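Local coordinates for protein oligogalacturonate lyase (Vibrio parahaemolyticus RIMD 2210633, PDB 3C5M) that probably cleaves pectin-derived oligogalacturonides by beta-elimination, using a manganese-binding seven-bladed beta-propeller, at residues A159-Y162 and H163-P166; L220-D224 and G225-R229; V324-K328 and A329-Q333. One frame throughout, in Å; residues are numbered along the deposited sequence.

Contact 1 of 3, residues A159-Y162 and H163-P166; sequences AEFY and HTNP
Ala159 O receives the backbone N-H of His163 at 3.2 Å, an ordinary i to i+4 helical bond and the one hydrogen bond between 159-162 and 163-166 that is not weak. Beside the backbone N (chi1 -70°), the His163 imidazole lies back along the helix, CD2 3.3 Å from Ala159 O. Glu160 O is the next acceptor, reached weakly by Thr164 N at 3.2 Å as the helix frays. Phe161 carries the apolar part. With CG anti to the backbone N (chi1 -178°), its ring reaches past Thr164 to Pro166, whose CG lies 3.4 Å from Phe161 CZ; Pro166 CD sits over one face, and Trp189 meets the ring in an edge-to-face pair. The helix is an insertion between strands 138-145 and 168-174, the second and third strands of a propeller blade, and Asn165, with positive phi, is where the chain leaves helical geometry to turn toward the third. Tyr162 ends the segment with a T-shaped contact: its CD1 edge points at the face of the His163 ring, CD1 lying 3.7 Å from ND1 of that imidazole, with the planes 75° apart. Beyond it, Tyr162 OH makes a weak hydrogen bond to Leu213 O.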
loop_
_atom_site.group_PDB
_atom_site.type_symbol
_atom_site.label_atom_id
_atom_site.label_comp_id
_atom_site.label_asym_id
_atom_site.label_seq_id
_atom_site.Cartn_x
_atom_site.Cartn_y
_atom_site.Cartn_z
ATOM N N ALA A 159 -6.695 21.066 -3.885
ATOM C CA ALA A 159 -7.221 21.443 -5.189
ATOM C C ALA A 159 -6.339 22.530 -5.790
ATOM O O ALA A 159 -6.087 22.540 -6.991
ATOM C CB ALA A 159 -8.650 21.930 -5.058
ATOM N N GLU A 160 -5.864 23.436 -4.941
ATOM C CA GLU A 160 -4.995 24.528 -5.366
ATOM C C GLU A 160 -3.781 24.006 -6.131
ATOM O O GLU A 160 -3.476 24.472 -7.229
ATOM C CB GLU A 160 -4.544 25.328 -4.135
ATOM C CG GLU A 160 -3.120 25.896 -4.195
ATOM C CD GLU A 160 -2.934 26.944 -5.282
ATOM O OE1 GLU A 160 -1.794 27.436 -5.447
ATOM O OE2 GLU A 160 -3.923 27.277 -5.970
ATOM N N PHE A 161 -3.090 23.039 -5.541
ATOM C CA PHE A 161 -1.907 22.450 -6.156
ATOM C C PHE A 161 -2.244 21.783 -7.484
ATOM O O PHE A 161 -1.473 21.849 -8.437
ATOM C CB PHE A 161 -1.296 21.410 -5.227
ATOM C CG PHE A 161 -0.047 20.801 -5.760
ATOM C CD1 PHE A 161 1.123 21.557 -5.848
ATOM C CD2 PHE A 161 -0.030 19.476 -6.186
ATOM C CE1 PHE A 161 2.305 20.997 -6.355
ATOM C CE2 PHE A 161 1.142 18.904 -6.695
ATOM C CZ PHE A 161 2.316 19.667 -6.780
ATOM N N TYR A 162 -3.402 21.138 -7.540
ATOM C CA TYR A 162 -3.827 20.455 -8.752
ATOM C C TYR A 162 -3.919 21.396 -9.935
ATOM O O TYR A 162 -3.518 21.050 -11.046
ATOM C CB TYR A 162 -5.180 19.789 -8.533
ATOM C CG TYR A 162 -5.833 19.316 -9.804
ATOM C CD1 TYR A 162 -6.740 20.119 -10.489
ATOM C CD2 TYR A 162 -5.550 18.054 -10.318
ATOM C CE1 TYR A 162 -7.356 19.666 -11.658
ATOM C CE2 TYR A 162 -6.156 17.595 -11.482
ATOM C CZ TYR A 162 -7.058 18.402 -12.145
ATOM O OH TYR A 162 -7.668 17.923 -13.281
ATOM N N HIS A 163 -4.457 22.585 -9.687
ATOM C CA HIS A 163 -4.621 23.583 -10.728
ATOM C C HIS A 163 -3.306 24.240 -11.133
ATOM O O HIS A 163 -3.181 24.751 -12.247
ATOM C CB HIS A 163 -5.619 24.657 -10.278
ATOM C CG HIS A 163 -7.032 24.171 -10.189
ATOM N ND1 HIS A 163 -7.689 23.597 -11.257
ATOM C CD2 HIS A 163 -7.916 24.176 -9.163
ATOM C CE1 HIS A 163 -8.915 23.267 -10.892
ATOM N NE2 HIS A 163 -9.079 23.607 -9.626
ATOM N N THR A 164 -2.321 24.221 -10.242
ATOM C CA THR A 164 -1.036 24.833 -10.553
ATOM C C THR A 164 -0.297 24.021 -11.616
ATOM O O THR A 164 0.821 24.364 -12.005
ATOM C CB THR A 164 -0.146 24.974 -9.278
ATOM O OG1 THR A 164 0.821 26.013 -9.482
ATOM C CG2 THR A 164 0.594 23.680 -8.979
ATOM N N ASN A 165 -0.943 22.955 -12.090
ATOM C CA ASN A 165 -0.365 22.072 -13.099
ATOM C C ASN A 165 1.136 21.945 -12.934
ATOM O O ASN A 165 1.901 22.418 -13.767
ATOM C CB ASN A 165 -0.683 22.586 -14.506
ATOM C CG ASN A 165 -2.087 22.226 -14.953
ATOM O OD1 ASN A 165 -3.073 22.703 -14.395
ATOM N ND2 ASN A 165 -2.180 21.366 -15.961
ATOM N N PRO A 166 1.576 21.289 -11.856
ATOM C CA PRO A 166 2.993 21.090 -11.557
ATOM C C PRO A 166 3.608 20.061 -12.491
ATOM O O PRO A 166 2.937 19.108 -12.889
ATOM C CB PRO A 166 2.961 20.601 -10.118
ATOM C CG PRO A 166 1.740 19.731 -10.132
ATOM C CD PRO A 166 0.736 20.588 -10.869
#

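Contact 2 of 3, residues L220-D224 and G225-R229; sequences LVNED and GSNVR
Leu220 and Arg229 face each other as an antiparallel hydrogen-bonded pair: Leu220 N donates to Arg229 O at 2.9 Å, and Arg229 N returns a bond to Leu220 O at 3.0 Å. Their side chains lie on the same face of the sheet. The arginine chain bends at chi2 (82°) and runs back over the leucine, so that Arg229 CD packs 3.7 Å from Leu220 CB and one face of the guanidinium rests against the leucine, with CD2 near the rim of the group. At the far end, Arg229 NH2 is held weakly by Asn227 O, and Leu274 touches the arginine from a neighbouring loop. The two segments form the hairpin that connects strand 219-222 to the short strand 229-230, the third and fourth strands of a propeller blade; Val221 and Leu220 also pack on strand 202-207, the second. Gly225 closes the hairpin. It is the last residue of a type I turn from Asn222, and its N-H reaches Asn222 O at 2.9 Å. Its positive phi, 111°, is easily taken by glycine, which has no CB to press on the preceding carbonyl. Asn222 N then bonds Ser226 O, so Gly225 and Ser226 together face Asn222, as in a G1 beta bulge. Beside the glycine, Ser226 OG donates to the syn lone pair of Asp224 OD2 at 2.7 Å, a side-chain link that bridges the glycine. Farther down, Val221 CG2 meets Val228 CG2 at 3.5 Å, the two valines lying side by side. Glu223, at the head of the turn, points away from this exchange and forms a salt bridge with Lys138 of the preceding blade.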
loop_
_atom_site.group_PDB
_atom_site.type_symbol
_atom_site.label_atom_id
_atom_site.label_comp_id
_atom_site.label_asym_id
_atom_site.label_seq_id
_atom_site.Cartn_x
_atom_site.Cartn_y
_atom_site.Cartn_z
ATOM N N LEU A 220 -2.005 4.067 -17.897
ATOM C CA LEU A 220 -1.045 2.996 -18.191
ATOM C C LEU A 220 -0.050 3.503 -19.237
ATOM O O LEU A 220 -0.384 4.349 -20.058
ATOM C CB LEU A 220 -1.783 1.759 -18.725
ATOM C CG LEU A 220 -1.572 0.436 -17.988
ATOM C CD1 LEU A 220 -1.988 0.604 -16.535
ATOM C CD2 LEU A 220 -2.382 -0.683 -18.653
ATOM N N VAL A 221 1.174 3.001 -19.196
ATOM C CA VAL A 221 2.193 3.417 -20.151
ATOM C C VAL A 221 3.295 2.361 -20.175
ATOM O O VAL A 221 3.570 1.736 -19.155
ATOM C CB VAL A 221 2.801 4.778 -19.757
ATOM C CG1 VAL A 221 3.398 4.702 -18.363
ATOM C CG2 VAL A 221 3.864 5.174 -20.757
ATOM N N ASN A 222 3.924 2.153 -21.327
ATOM C CA ASN A 222 4.975 1.150 -21.403
ATOM C C ASN A 222 6.292 1.611 -20.819
ATOM O O ASN A 222 6.532 2.806 -20.678
ATOM C CB ASN A 222 5.173 0.696 -22.836
ATOM C CG ASN A 222 4.013 -0.110 -23.333
ATOM O OD1 ASN A 222 3.125 0.418 -23.985
ATOM N ND2 ASN A 222 3.996 -1.395 -23.005
ATOM N N GLU A 223 7.150 0.659 -20.479
ATOM C CA GLU A 223 8.414 1.008 -19.878
ATOM C C GLU A 223 9.251 1.916 -20.754
ATOM O O GLU A 223 9.954 2.794 -20.250
ATOM C CB GLU A 223 9.197 -0.240 -19.534
ATOM C CG GLU A 223 10.412 0.058 -18.706
ATOM C CD GLU A 223 11.040 -1.194 -18.161
ATOM O OE1 GLU A 223 12.122 -1.107 -17.540
ATOM O OE2 GLU A 223 10.447 -2.274 -18.350
ATOM N N ASP A 224 9.169 1.716 -22.067
ATOM C CA ASP A 224 9.929 2.528 -23.020
ATOM C C ASP A 224 9.440 3.978 -23.047
ATOM O O ASP A 224 10.159 4.871 -23.487
ATOM C CB ASP A 224 9.824 1.924 -24.421
ATOM C CG ASP A 224 8.430 2.057 -25.011
ATOM O OD1 ASP A 224 7.464 1.535 -24.411
ATOM O OD2 ASP A 224 8.295 2.690 -26.079
ATOM N N GLY A 225 8.212 4.201 -22.588
ATOM C CA GLY A 225 7.671 5.546 -22.556
ATOM C C GLY A 225 6.536 5.825 -23.519
ATOM O O GLY A 225 5.973 6.919 -23.530
ATOM N N SER A 226 6.178 4.830 -24.319
ATOM C CA SER A 226 5.115 5.000 -25.306
ATOM C C SER A 226 3.816 4.303 -24.951
ATOM O O SER A 226 3.739 3.539 -23.987
ATOM C CB SER A 226 5.576 4.481 -26.664
ATOM O OG SER A 226 5.714 3.075 -26.608
ATOM N N ASN A 227 2.807 4.568 -25.776
ATOM C CA ASN A 227 1.471 4.004 -25.622
ATOM C C ASN A 227 0.766 4.455 -24.347
ATOM O O ASN A 227 0.117 3.659 -23.668
ATOM C CB ASN A 227 1.517 2.473 -25.668
ATOM C CG ASN A 227 1.323 1.918 -27.071
ATOM O OD1 ASN A 227 1.282 0.704 -27.271
ATOM N ND2 ASN A 227 1.199 2.806 -28.050
ATOM N N VAL A 228 0.901 5.735 -24.024
ATOM C CA VAL A 228 0.248 6.283 -22.848
ATOM C C VAL A 228 -1.255 6.238 -23.116
ATOM O O VAL A 228 -1.743 6.866 -24.053
ATOM C CB VAL A 228 0.691 7.749 -22.594
ATOM C CG1 VAL A 228 -0.074 8.342 -21.422
ATOM C CG2 VAL A 228 2.179 7.797 -22.318
ATOM N N ARG A 229 -1.982 5.481 -22.304
ATOM C CA ARG A 229 -3.421 5.367 -22.478
ATOM C C ARG A 229 -4.196 5.252 -21.171
ATOM O O ARG A 229 -3.628 4.961 -20.127
ATOM C CB ARG A 229 -3.751 4.179 -23.395
ATOM C CG ARG A 229 -2.774 2.994 -23.377
ATOM C CD ARG A 229 -3.028 2.062 -22.223
ATOM N NE ARG A 229 -2.549 0.692 -22.455
ATOM C CZ ARG A 229 -1.272 0.331 -22.578
ATOM N NH1 ARG A 229 -0.970 -0.943 -22.779
ATOM N NH2 ARG A 229 -0.301 1.233 -22.509
#

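Contact 3 of 3, residues V324-K328 and A329-Q333; sequences VLNTK and AKSAQ
A beta hairpin with a G1 bulge joins strand 321-326 to strand 334-337, the third and fourth strands of a propeller blade. Asn326 is the residue opposite the bulge, facing both Lys330 and Ser331. Its backbone pairs with Ser331 in both directions: Asn326 N donates to Ser331 O at 2.8 Å, and Ser331 N to Asn326 O at 3.2 Å. Lys330, the first residue of the bulge, takes left-handed backbone angles with positive phi, and its N-H makes a weak bond to Thr327 O. The side chain of Asn326 takes part in the turn as well. A chi1 of -171° sets the amide beside its own carbonyl carbon and turns it toward the loop, where Asn326 OD1 accepts the N-H of Ala329 at 3.0 Å; the donor stands 46° out of the amide plane. Ala329 CB lies 3.4 Å from Asn326 OD1, so the methyl group leans against the amide. Farther from the turn, Val324 N bonds Gln333 O at 2.8 Å, while the return bond from Gln333 N is weak. Leu325, between these pairs, places CG 3.8 Å from Ala332 CB, and both residues touch Pro283; the leucine also reaches Met280 and Ile266 of the preceding blade. Thr327 turns the other way and bonds Gly294 O through its hydroxyl. The asparagine thus engages the loop through backbone N, backbone O and side-chain OD1, consistent with a bend held largely by polar bonds to Asn326, with Leu325 and Ala332 adding an apolar contact beside it.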
loop_
_atom_site.group_PDB
_atom_site.type_symbol
_atom_site.label_atom_id
_atom_site.label_comp_id
_atom_site.label_asym_id
_atom_site.label_seq_id
_atom_site.Cartn_x
_atom_site.Cartn_y
_atom_site.Cartn_z
ATOM N N VAL A 324 -14.090 -9.808 4.071
ATOM C CA VAL A 324 -13.405 -10.764 3.218
ATOM C C VAL A 324 -14.357 -11.119 2.076
ATOM O O VAL A 324 -15.247 -11.964 2.212
ATOM C CB VAL A 324 -12.991 -12.025 3.988
ATOM C CG1 VAL A 324 -12.457 -13.057 3.032
ATOM C CG2 VAL A 324 -11.924 -11.679 5.006
ATOM N N LEU A 325 -14.174 -10.434 0.952
ATOM C CA LEU A 325 -14.993 -10.650 -0.223
ATOM C C LEU A 325 -14.555 -11.892 -0.985
ATOM O O LEU A 325 -13.374 -12.218 -1.056
ATOM C CB LEU A 325 -14.930 -9.432 -1.149
ATOM C CG LEU A 325 -15.460 -8.099 -0.607
ATOM C CD1 LEU A 325 -14.555 -7.608 0.505
ATOM C CD2 LEU A 325 -15.520 -7.061 -1.727
ATOM N N ASN A 326 -15.533 -12.584 -1.548
ATOM C CA ASN A 326 -15.294 -13.778 -2.329
ATOM C C ASN A 326 -15.606 -13.427 -3.790
ATOM O O ASN A 326 -16.765 -13.414 -4.185
ATOM C CB ASN A 326 -16.221 -14.881 -1.851
ATOM C CG ASN A 326 -15.892 -16.210 -2.463
ATOM O OD1 ASN A 326 -15.790 -16.335 -3.686
ATOM N ND2 ASN A 326 -15.728 -17.223 -1.619
ATOM N N THR A 327 -14.571 -13.138 -4.577
ATOM C CA THR A 327 -14.717 -12.766 -5.989
ATOM C C THR A 327 -15.669 -13.657 -6.789
ATOM O O THR A 327 -16.637 -13.168 -7.370
ATOM C CB THR A 327 -13.334 -12.752 -6.706
ATOM O OG1 THR A 327 -12.533 -11.698 -6.162
ATOM C CG2 THR A 327 -13.488 -12.534 -8.206
ATOM N N LYS A 328 -15.386 -14.957 -6.819
ATOM C CA LYS A 328 -16.204 -15.913 -7.552
ATOM C C LYS A 328 -17.652 -15.912 -7.068
ATOM O O LYS A 328 -18.566 -15.606 -7.832
ATOM C CB LYS A 328 -15.605 -17.316 -7.419
ATOM C CG LYS A 328 -15.508 -18.084 -8.741
ATOM C CD LYS A 328 -16.887 -18.390 -9.340
ATOM C CE LYS A 328 -16.787 -18.812 -10.805
ATOM N NZ LYS A 328 -15.817 -19.917 -11.034
ATOM N N ALA A 329 -17.862 -16.249 -5.798
ATOM C CA ALA A 329 -19.207 -16.280 -5.217
ATOM C C ALA A 329 -19.841 -14.889 -5.165
ATOM O O ALA A 329 -21.032 -14.745 -4.884
ATOM C CB ALA A 329 -19.158 -16.882 -3.813
ATOM N N LYS A 330 -19.036 -13.867 -5.443
ATOM C CA LYS A 330 -19.500 -12.486 -5.425
ATOM C C LYS A 330 -20.237 -12.233 -4.118
ATOM O O LYS A 330 -21.422 -11.931 -4.113
ATOM C CB LYS A 330 -20.419 -12.218 -6.627
ATOM C CG LYS A 330 -19.762 -12.533 -7.977
ATOM C CD LYS A 330 -20.666 -12.239 -9.179
ATOM C CE LYS A 330 -20.946 -10.756 -9.336
ATOM N NZ LYS A 330 -21.647 -10.466 -10.616
ATOM N N SER A 331 -19.524 -12.352 -3.005
ATOM C CA SER A 331 -20.132 -12.156 -1.700
ATOM C C SER A 331 -19.147 -11.638 -0.662
ATOM O O SER A 331 -18.075 -12.200 -0.483
ATOM C CB SER A 331 -20.707 -13.476 -1.212
ATOM O OG SER A 331 -19.685 -14.450 -1.138
ATOM N N ALA A 332 -19.534 -10.574 0.029
ATOM C CA ALA A 332 -18.702 -9.975 1.059
ATOM C C ALA A 332 -19.127 -10.545 2.409
ATOM O O ALA A 332 -20.300 -10.827 2.622
ATOM C CB ALA A 332 -18.873 -8.458 1.046
ATOM N N GLN A 333 -18.183 -10.716 3.324
ATOM C CA GLN A 333 -18.522 -11.257 4.633
ATOM C C GLN A 333 -17.654 -10.627 5.718
ATOM O O GLN A 333 -16.467 -10.375 5.499
ATOM C CB GLN A 333 -18.335 -12.771 4.611
ATOM C CG GLN A 333 -18.870 -13.499 5.832
ATOM C CD GLN A 333 -18.895 -15.017 5.640
ATOM O OE1 GLN A 333 -19.286 -15.768 6.537
ATOM N NE2 GLN A 333 -18.476 -15.469 4.463
#

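How the contacts relate
From the N terminus the three contacts come in series, none nesting in or crossing another, and each closes a local stretch of chain. Contact 1 ends the helix inserted within the blade of strands 124-132 to 180-186. Contact 2 closes a hairpin in the very next blade, strands 190-196 to 229-230; their centres are about 24 Å apart, and their nearest atoms about 14 Å. One further blade, strands 238-245 to 276-281, intervenes before contact 3, the corresponding hairpin between third and fourth strands in the blade of 285-290 to 334-337. Contact 3 lies about 33 Å from contact 2 and 39 Å from contact 1, centre to centre.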